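Local coordinates for uncharacterized protein (Bacteroides vulgatus, PDB 4FMR), which is of unknown function but probably binds DNA, combining an HU/IHF-like DNA-binding domain with an Ig-like DUF4469 domain, at residues B[167-172]-B[228-233]; B[129-134]-B[215-220]; B[173-176]-B[181-184]. All blocks are in the same frame, centred on the assembly; numbering follows the deposited sequence.

Contact 1: B[167-172]-B[228-233]; sequences DPSVGV and KTPRST
Val-170 and Pro-230 mark the closest approach of the two backbones, yet CA of Val-170 and CA of Pro-230 are still 6.9 Å apart, and no hydrogen bond joins 167-172 to 228-233. Residues 167-170 form a type I beta turn, closed by Val-170 N on Asp-167 O at 3.2 Å, whereas 228-230 runs as a loop into strand 231-240.

The contact therefore rests on the Pro-230 ring packed against the turn. Its CG lies 3.6 Å from Asp-167 OD2 and 3.5 Å from Ser-169 OG, and the Asp-167 side chain crosses the proline at about a right angle. Val-170 CG2 adds a looser apolar touch, 4.3 Å from Pro-230 CB.

The two polar side chains hold each other in place. Ser-169 N reaches the anti lone pair of Asp-167 OD1 (2.9 Å, N-H...O angle 166°). The hydroxyl follows because chi1 of 64° folds Ser-169 OG back between its own N and carbonyl carbon, 2.7 Å from Asp-167 OD1 and above the carboxylate plane. Two donors thus fix the carboxylate's rotation.

Strand 209-217 lies between the segments in the sheet: Gly-171 bonds to Thr-216 and Arg-231 to Thr-217 through their backbones. The geometry is that of an Asx turn within a type I turn, placed where a strand of the Ig-like domain begins.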
loop_
_atom_site.group_PDB
_atom_site.type_symbol
_atom_site.label_atom_id
_atom_site.label_comp_id
_atom_site.label_asym_id
_atom_site.label_seq_id
_atom_site.Cartn_x
_atom_site.Cartn_y
_atom_site.Cartn_z
ATOM N N ASP B 167 -29.491 -8.252 -25.507
ATOM C CA ASP B 167 -28.919 -7.012 -26.016
ATOM C C ASP B 167 -27.367 -7.099 -26.130
ATOM O O ASP B 167 -26.698 -7.540 -25.186
ATOM C CB ASP B 167 -29.331 -5.828 -25.127
ATOM C CG ASP B 167 -29.125 -4.471 -25.752
ATOM O OD1 ASP B 167 -27.956 -4.109 -26.016
ATOM O OD2 ASP B 167 -30.121 -3.735 -25.902
ATOM N N PRO B 168 -26.804 -6.683 -27.297
ATOM C CA PRO B 168 -25.340 -6.759 -27.495
ATOM C C PRO B 168 -24.518 -5.851 -26.563
ATOM O O PRO B 168 -23.310 -6.081 -26.459
ATOM C CB PRO B 168 -25.154 -6.315 -28.953
ATOM C CG PRO B 168 -26.506 -6.528 -29.602
ATOM C CD PRO B 168 -27.482 -6.197 -28.521
ATOM N N SER B 169 -25.138 -4.839 -25.896
ATOM C CA SER B 169 -24.433 -3.931 -24.966
ATOM C C SER B 169 -24.156 -4.596 -23.583
ATOM O O SER B 169 -23.317 -4.107 -22.839
ATOM C CB SER B 169 -25.228 -2.644 -24.756
ATOM O OG SER B 169 -26.473 -2.914 -24.133
ATOM N N VAL B 170 -24.867 -5.688 -23.254
ATOM C CA VAL B 170 -24.768 -6.435 -21.994
ATOM C C VAL B 170 -23.326 -6.981 -21.837
ATOM O O VAL B 170 -22.741 -7.474 -22.793
ATOM C CB VAL B 170 -25.864 -7.547 -21.989
ATOM C CG1 VAL B 170 -25.560 -8.693 -21.040
ATOM C CG2 VAL B 170 -27.249 -6.963 -21.722
ATOM N N GLY B 171 -22.755 -6.808 -20.648
ATOM C CA GLY B 171 -21.393 -7.221 -20.352
ATOM C C GLY B 171 -20.601 -6.252 -19.497
ATOM O O GLY B 171 -21.146 -5.296 -18.931
ATOM N N VAL B 172 -19.299 -6.530 -19.376
ATOM C CA VAL B 172 -18.377 -5.724 -18.587
ATOM C C VAL B 172 -17.458 -4.969 -19.544
ATOM O O VAL B 172 -16.928 -5.559 -20.485
ATOM C CB VAL B 172 -17.581 -6.545 -17.536
ATOM C CG1 VAL B 172 -16.861 -5.614 -16.559
ATOM C CG2 VAL B 172 -18.502 -7.500 -16.778
ATOM N N LYS B 228 -36.416 -5.020 -20.410
ATOM C CA LYS B 228 -36.451 -4.730 -21.848
ATOM C C LYS B 228 -35.186 -3.942 -22.229
ATOM O O LYS B 228 -34.498 -4.283 -23.201
ATOM C CB LYS B 228 -37.739 -3.952 -22.215
ATOM C CG LYS B 228 -37.902 -3.668 -23.711
ATOM C CD LYS B 228 -38.928 -2.569 -24.011
ATOM C CE LYS B 228 -38.400 -1.166 -23.780
ATOM N NZ LYS B 228 -39.416 -0.134 -24.112
ATOM N N THR B 229 -34.855 -2.938 -21.403
ATOM C CA THR B 229 -33.723 -2.038 -21.590
ATOM C C THR B 229 -32.607 -2.391 -20.587
ATOM O O THR B 229 -32.907 -2.565 -19.399
ATOM C CB THR B 229 -34.244 -0.597 -21.432
ATOM O OG1 THR B 229 -35.312 -0.388 -22.366
ATOM C CG2 THR B 229 -33.160 0.465 -21.598
ATOM N N PRO B 230 -31.319 -2.469 -21.027
ATOM C CA PRO B 230 -30.239 -2.770 -20.074
ATOM C C PRO B 230 -29.921 -1.594 -19.151
ATOM O O PRO B 230 -30.081 -0.428 -19.528
ATOM C CB PRO B 230 -29.029 -3.093 -20.971
ATOM C CG PRO B 230 -29.528 -3.115 -22.365
ATOM C CD PRO B 230 -30.782 -2.297 -22.392
ATOM N N ARG B 231 -29.468 -1.911 -17.926
ATOM C CA ARG B 231 -29.086 -0.896 -16.949
ATOM C C ARG B 231 -27.600 -1.105 -16.626
ATOM O O ARG B 231 -27.058 -2.188 -16.866
ATOM C CB ARG B 231 -29.997 -0.893 -15.696
ATOM C CG ARG B 231 -30.100 -2.223 -14.943
ATOM C CD ARG B 231 -30.944 -2.069 -13.688
ATOM N NE ARG B 231 -30.896 -3.271 -12.859
ATOM C CZ ARG B 231 -31.538 -3.418 -11.706
ATOM N NH1 ARG B 231 -32.291 -2.436 -11.227
ATOM N NH2 ARG B 231 -31.432 -4.548 -11.022
ATOM N N SER B 232 -26.946 -0.050 -16.136
ATOM C CA SER B 232 -25.515 0.004 -15.877
ATOM C C SER B 232 -25.193 0.546 -14.528
ATOM O O SER B 232 -25.862 1.462 -14.048
ATOM C CB SER B 232 -24.828 0.897 -16.910
ATOM O OG SER B 232 -24.936 0.315 -18.196
ATOM N N THR B 233 -24.130 -0.005 -13.933
ATOM C CA THR B 233 -23.576 0.431 -12.667
ATOM C C THR B 233 -22.057 0.392 -12.863
ATOM O O THR B 233 -21.524 -0.444 -13.608
ATOM C CB THR B 233 -24.126 -0.358 -11.470
ATOM O OG1 THR B 233 -23.760 0.371 -10.302
ATOM C CG2 THR B 233 -23.602 -1.816 -11.387
#

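Contact 2: B[129-134]-B[215-220]; sequences TKFYIG and VTTQYR
Phe-131 and Thr-217 meet at one end of this contact, Ile-133 and Val-215 at the other, and all four residues are buried. The evidence for tight packing is confined to a few atoms. The far end of the Phe-131 ring does the touching: CE1 is 3.8 Å from Thr-217 CG2, and CZ is equally far from that methyl and 3.8 Å from Val-215 O. Both partners approach the ring obliquely. The phenyl gets there because CG stands anti to the backbone N of Phe-131 (chi1 174°), which sends the ring across to strand 209-217. Further along, Ile-133 CD1, the end of its longer branch, comes within 4.0 Å of Val-215 CG2.

The backbones stay well apart, 8.5 Å between CA of Ile-133 and CA of Val-215, and no hydrogen bond crosses. This is face-to-face packing of a beta sandwich, as expected of an Ig-like fold: strand 132-138 belongs to one sheet, 209-217 to the other, and the interval is filled mostly by side chains, with the Val-215 carbonyl also meeting the ring.

Thr-217 turns its methyl to the phenyl while its hydroxyl is held on the far branch. OG1 bonds to Thr-162 O and Ala-164 N, and also accepts from Tyr-219 N at 3.2 Å (158° at the hydrogen), an ST turn that bends the chain as the strand ends. Three partners thereby fix the rotation of the side chain and the place of its methyl. Arg-231 adds a cation-pi interaction with Phe-131.

Beyond this turn the contact opens. The Tyr-219 side chain comes no nearer than 6.7 Å to 129-134, Arg-220 turns to Ala-225 O, and Thr-129 and Lys-130 lie at the solvent-exposed surface.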
loop_
_atom_site.group_PDB
_atom_site.type_symbol
_atom_site.label_atom_id
_atom_site.label_comp_id
_atom_site.label_asym_id
_atom_site.label_seq_id
_atom_site.Cartn_x
_atom_site.Cartn_y
_atom_site.Cartn_z
ATOM N N THR B 129 -30.371 2.568 -4.849
ATOM C CA THR B 129 -30.782 1.421 -5.663
ATOM C C THR B 129 -30.139 0.120 -5.165
ATOM O O THR B 129 -29.097 0.159 -4.506
ATOM C CB THR B 129 -30.432 1.668 -7.150
ATOM O OG1 THR B 129 -30.987 0.621 -7.949
ATOM C CG2 THR B 129 -28.924 1.797 -7.411
ATOM N N LYS B 130 -30.758 -1.028 -5.494
ATOM C CA LYS B 130 -30.222 -2.344 -5.143
ATOM C C LYS B 130 -29.504 -2.967 -6.380
ATOM O O LYS B 130 -29.654 -4.153 -6.673
ATOM C CB LYS B 130 -31.322 -3.270 -4.571
ATOM C CG LYS B 130 -31.525 -3.110 -3.053
ATOM C CD LYS B 130 -30.307 -3.608 -2.242
ATOM C CE LYS B 130 -30.326 -3.205 -0.785
ATOM N NZ LYS B 130 -29.086 -3.636 -0.083
ATOM N N PHE B 131 -28.716 -2.136 -7.084
ATOM C CA PHE B 131 -27.908 -2.482 -8.249
ATOM C C PHE B 131 -26.677 -1.603 -8.236
ATOM O O PHE B 131 -26.715 -0.443 -8.670
ATOM C CB PHE B 131 -28.694 -2.346 -9.561
ATOM C CG PHE B 131 -27.885 -2.551 -10.822
ATOM C CD1 PHE B 131 -27.187 -3.735 -11.038
ATOM C CD2 PHE B 131 -27.890 -1.596 -11.832
ATOM C CE1 PHE B 131 -26.465 -3.938 -12.222
ATOM C CE2 PHE B 131 -27.189 -1.811 -13.023
ATOM C CZ PHE B 131 -26.488 -2.982 -13.214
ATOM N N TYR B 132 -25.585 -2.155 -7.694
ATOM C CA TYR B 132 -24.335 -1.444 -7.521
ATOM C C TYR B 132 -23.186 -2.406 -7.270
ATOM O O TYR B 132 -23.405 -3.568 -6.918
ATOM C CB TYR B 132 -24.450 -0.445 -6.332
ATOM C CG TYR B 132 -24.745 -1.105 -5.000
ATOM C CD1 TYR B 132 -23.725 -1.658 -4.231
ATOM C CD2 TYR B 132 -26.046 -1.176 -4.506
ATOM C CE1 TYR B 132 -23.995 -2.292 -3.019
ATOM C CE2 TYR B 132 -26.326 -1.801 -3.293
ATOM C CZ TYR B 132 -25.293 -2.330 -2.537
ATOM O OH TYR B 132 -25.563 -2.936 -1.330
ATOM N N ILE B 133 -21.969 -1.877 -7.422
ATOM C CA ILE B 133 -20.697 -2.509 -7.127
ATOM C C ILE B 133 -20.289 -1.991 -5.741
ATOM O O ILE B 133 -20.064 -0.788 -5.591
ATOM C CB ILE B 133 -19.640 -2.208 -8.238
ATOM C CG1 ILE B 133 -20.104 -2.713 -9.634
ATOM C CG2 ILE B 133 -18.280 -2.776 -7.834
ATOM C CD1 ILE B 133 -19.317 -2.176 -10.882
ATOM N N GLY B 134 -20.277 -2.884 -4.748
ATOM C CA GLY B 134 -19.954 -2.571 -3.357
ATOM C C GLY B 134 -18.471 -2.570 -3.058
ATOM O O GLY B 134 -17.935 -1.602 -2.505
ATOM N N VAL B 215 -20.726 -2.505 -15.436
ATOM C CA VAL B 215 -21.515 -3.731 -15.525
ATOM C C VAL B 215 -22.837 -3.335 -16.162
ATOM O O VAL B 215 -23.575 -2.560 -15.562
ATOM C CB VAL B 215 -21.713 -4.458 -14.153
ATOM C CG1 VAL B 215 -22.733 -5.600 -14.275
ATOM C CG2 VAL B 215 -20.389 -4.977 -13.583
ATOM N N THR B 216 -23.109 -3.813 -17.388
ATOM C CA THR B 216 -24.361 -3.541 -18.113
ATOM C C THR B 216 -25.143 -4.860 -18.201
ATOM O O THR B 216 -24.588 -5.889 -18.618
ATOM C CB THR B 216 -24.086 -2.917 -19.482
ATOM O OG1 THR B 216 -23.308 -1.743 -19.301
ATOM C CG2 THR B 216 -25.362 -2.583 -20.248
ATOM N N THR B 217 -26.417 -4.846 -17.775
ATOM C CA THR B 217 -27.181 -6.088 -17.758
ATOM C C THR B 217 -28.680 -5.823 -17.844
ATOM O O THR B 217 -29.142 -4.725 -17.511
ATOM C CB THR B 217 -26.824 -6.902 -16.470
ATOM O OG1 THR B 217 -27.404 -8.207 -16.530
ATOM C CG2 THR B 217 -27.198 -6.183 -15.165
ATOM N N GLN B 218 -29.438 -6.853 -18.282
ATOM C CA GLN B 218 -30.904 -6.825 -18.350
ATOM C C GLN B 218 -31.494 -7.706 -17.220
ATOM O O GLN B 218 -32.700 -7.973 -17.191
ATOM C CB GLN B 218 -31.401 -7.270 -19.732
ATOM C CG GLN B 218 -31.155 -6.217 -20.789
ATOM C CD GLN B 218 -31.361 -6.717 -22.187
ATOM O OE1 GLN B 218 -30.550 -7.474 -22.729
ATOM N NE2 GLN B 218 -32.412 -6.241 -22.828
ATOM N N TYR B 219 -30.628 -8.146 -16.288
ATOM C CA TYR B 219 -30.998 -8.941 -15.124
ATOM C C TYR B 219 -31.712 -8.047 -14.122
ATOM O O TYR B 219 -31.141 -7.048 -13.678
ATOM C CB TYR B 219 -29.753 -9.610 -14.489
ATOM C CG TYR B 219 -30.052 -10.386 -13.222
ATOM C CD1 TYR B 219 -30.633 -11.654 -13.272
ATOM C CD2 TYR B 219 -29.766 -9.848 -11.970
ATOM C CE1 TYR B 219 -30.934 -12.359 -12.106
ATOM C CE2 TYR B 219 -30.049 -10.547 -10.799
ATOM C CZ TYR B 219 -30.630 -11.804 -10.869
ATOM O OH TYR B 219 -30.910 -12.476 -9.700
ATOM N N ARG B 220 -32.947 -8.424 -13.757
ATOM C CA ARG B 220 -33.820 -7.711 -12.817
ATOM C C ARG B 220 -33.574 -8.154 -11.371
ATOM O O ARG B 220 -33.361 -9.351 -11.123
ATOM C CB ARG B 220 -35.290 -7.983 -13.193
ATOM C CG ARG B 220 -36.307 -7.084 -12.490
ATOM C CD ARG B 220 -37.738 -7.554 -12.693
ATOM N NE ARG B 220 -38.120 -7.651 -14.106
ATOM C CZ ARG B 220 -38.588 -6.642 -14.836
ATOM N NH1 ARG B 220 -38.724 -5.433 -14.302
ATOM N NH2 ARG B 220 -38.914 -6.832 -16.110
#

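Contact 3: B[173-176]-B[181-184]; sequences TLAS and TVTK
Thr-173 pairs with Lys-184, Leu-174 with Thr-183 and Ala-175 with Val-182, in an antiparallel ladder whose strand axes make an angle of 162°. Three backbone bonds carry it. Leu-174 and Thr-183 exchange two, Leu-174 N to Thr-183 O at 2.9 Å and Thr-183 N to Leu-174 O at 2.8 Å, and Ser-176 N gives the straightest to Thr-181 O (2.9 Å, 172° at the hydrogen). In the non-hydrogen-bonded pairs, CA-H groups of Thr-173, Val-182 and Ala-175 point to carbonyl oxygens.

The Lys-184 side chain can be followed outward. Its CB lies 4.0 Å from Thr-173 CG2, and CG lies 3.9 Å from the same methyl, also touching Val-172 O. With CG anti to the backbone N (chi1 -170°) and the chain extended beyond, CD and CE lead away from 173-176 and carry NZ to a hydrogen bond with Val-170 O, a backbone acceptor at the end of the neighbouring turn.

These strands form a beta hairpin at the margin of the five-stranded sheet of the Ig-like domain, with 182-184 outermost within the chain and 171-176 bonded on its other side to 209-217. On the face of Thr-173 and Ala-175, Val-182 splits its branches: CG1 sits 3.7 Å from Thr-173 CB, CG2 4.0 Å from Ala-175 CB. The face bearing Leu-174 and Thr-183 turns inward at Leu-174, which packs on Leu-213, Ile-237 and Leu-206. At the hairpin's loop, Ser-176 OG bonds to Thr-179 N and Thr-181 OG1 to the Thr-179 hydroxyl.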
loop_
_atom_site.group_PDB
_atom_site.type_symbol
_atom_site.label_atom_id
_atom_site.label_comp_id
_atom_site.label_asym_id
_atom_site.label_seq_id
_atom_site.Cartn_x
_atom_site.Cartn_y
_atom_site.Cartn_z
ATOM N N THR B 173 -17.318 -3.647 -19.306
ATOM C CA THR B 173 -16.469 -2.728 -20.054
ATOM C C THR B 173 -15.530 -1.967 -19.123
ATOM O O THR B 173 -15.825 -1.755 -17.939
ATOM C CB THR B 173 -17.304 -1.715 -20.877
ATOM O OG1 THR B 173 -18.164 -1.000 -20.003
ATOM C CG2 THR B 173 -18.107 -2.357 -22.015
ATOM N N LEU B 174 -14.409 -1.534 -19.688
ATOM C CA LEU B 174 -13.406 -0.687 -19.042
ATOM C C LEU B 174 -13.159 0.504 -19.914
ATOM O O LEU B 174 -12.814 0.335 -21.082
ATOM C CB LEU B 174 -12.098 -1.439 -18.799
ATOM C CG LEU B 174 -12.203 -2.685 -17.931
ATOM C CD1 LEU B 174 -11.173 -3.690 -18.361
ATOM C CD2 LEU B 174 -12.078 -2.338 -16.464
ATOM N N ALA B 175 -13.382 1.700 -19.381
ATOM C CA ALA B 175 -13.150 2.926 -20.133
ATOM C C ALA B 175 -11.937 3.624 -19.546
ATOM O O ALA B 175 -11.920 3.932 -18.353
ATOM C CB ALA B 175 -14.388 3.827 -20.103
ATOM N N SER B 176 -10.904 3.821 -20.370
ATOM C CA SER B 176 -9.642 4.467 -19.991
ATOM C C SER B 176 -9.840 5.943 -19.561
ATOM O O SER B 176 -10.375 6.721 -20.334
ATOM C CB SER B 176 -8.673 4.411 -21.172
ATOM O OG SER B 176 -7.499 5.144 -20.867
ATOM N N THR B 181 -10.999 5.337 -24.259
ATOM C CA THR B 181 -11.105 4.100 -25.033
ATOM C C THR B 181 -11.777 3.029 -24.171
ATOM O O THR B 181 -11.413 2.820 -23.007
ATOM C CB THR B 181 -9.722 3.695 -25.527
ATOM O OG1 THR B 181 -9.197 4.789 -26.265
ATOM C CG2 THR B 181 -9.737 2.441 -26.401
ATOM N N VAL B 182 -12.799 2.394 -24.750
ATOM C CA VAL B 182 -13.580 1.366 -24.074
ATOM C C VAL B 182 -13.081 -0.011 -24.543
ATOM O O VAL B 182 -12.909 -0.232 -25.738
ATOM C CB VAL B 182 -15.116 1.541 -24.285
ATOM C CG1 VAL B 182 -15.895 0.427 -23.600
ATOM C CG2 VAL B 182 -15.604 2.908 -23.782
ATOM N N THR B 183 -12.826 -0.906 -23.586
ATOM C CA THR B 183 -12.433 -2.294 -23.820
ATOM C C THR B 183 -13.556 -3.156 -23.297
ATOM O O THR B 183 -13.833 -3.121 -22.097
ATOM C CB THR B 183 -11.060 -2.654 -23.138
ATOM O OG1 THR B 183 -10.014 -1.793 -23.578
ATOM C CG2 THR B 183 -10.648 -4.124 -23.354
ATOM N N LYS B 184 -14.202 -3.929 -24.159
ATOM C CA LYS B 184 -15.212 -4.816 -23.650
ATOM C C LYS B 184 -14.576 -6.171 -23.350
ATOM O O LYS B 184 -13.881 -6.741 -24.188
ATOM C CB LYS B 184 -16.418 -4.953 -24.588
ATOM C CG LYS B 184 -17.566 -5.710 -23.895
ATOM C CD LYS B 184 -18.855 -5.619 -24.637
ATOM C CE LYS B 184 -19.885 -6.482 -23.974
ATOM N NZ LYS B 184 -21.098 -6.603 -24.809
#

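The three contacts sample one Ig-like sandwich from its core to its edge. Contact 2 is the buried one, joining the two sheets mainly through apolar side chains, with no hydrogen bond across. Contact 1 is partly buried and sits at the sheet's end, mixing polar groups with a proline ring; contact 3, at the surface, depends mainly on backbone bonding between adjacent strands. Strand 171-176 serves both contacts 1 and 3, and Lys-184 of contact 3 reaches the turn of contact 1. Contacts 1 and 2 touch directly where strands 231-240 and 209-217 pair, through Arg-231 N with Thr-217 O and the hydroxyls of Ser-232 and Thr-216. Contacts 2 and 3 do not touch, their centres lying about 18 Å apart.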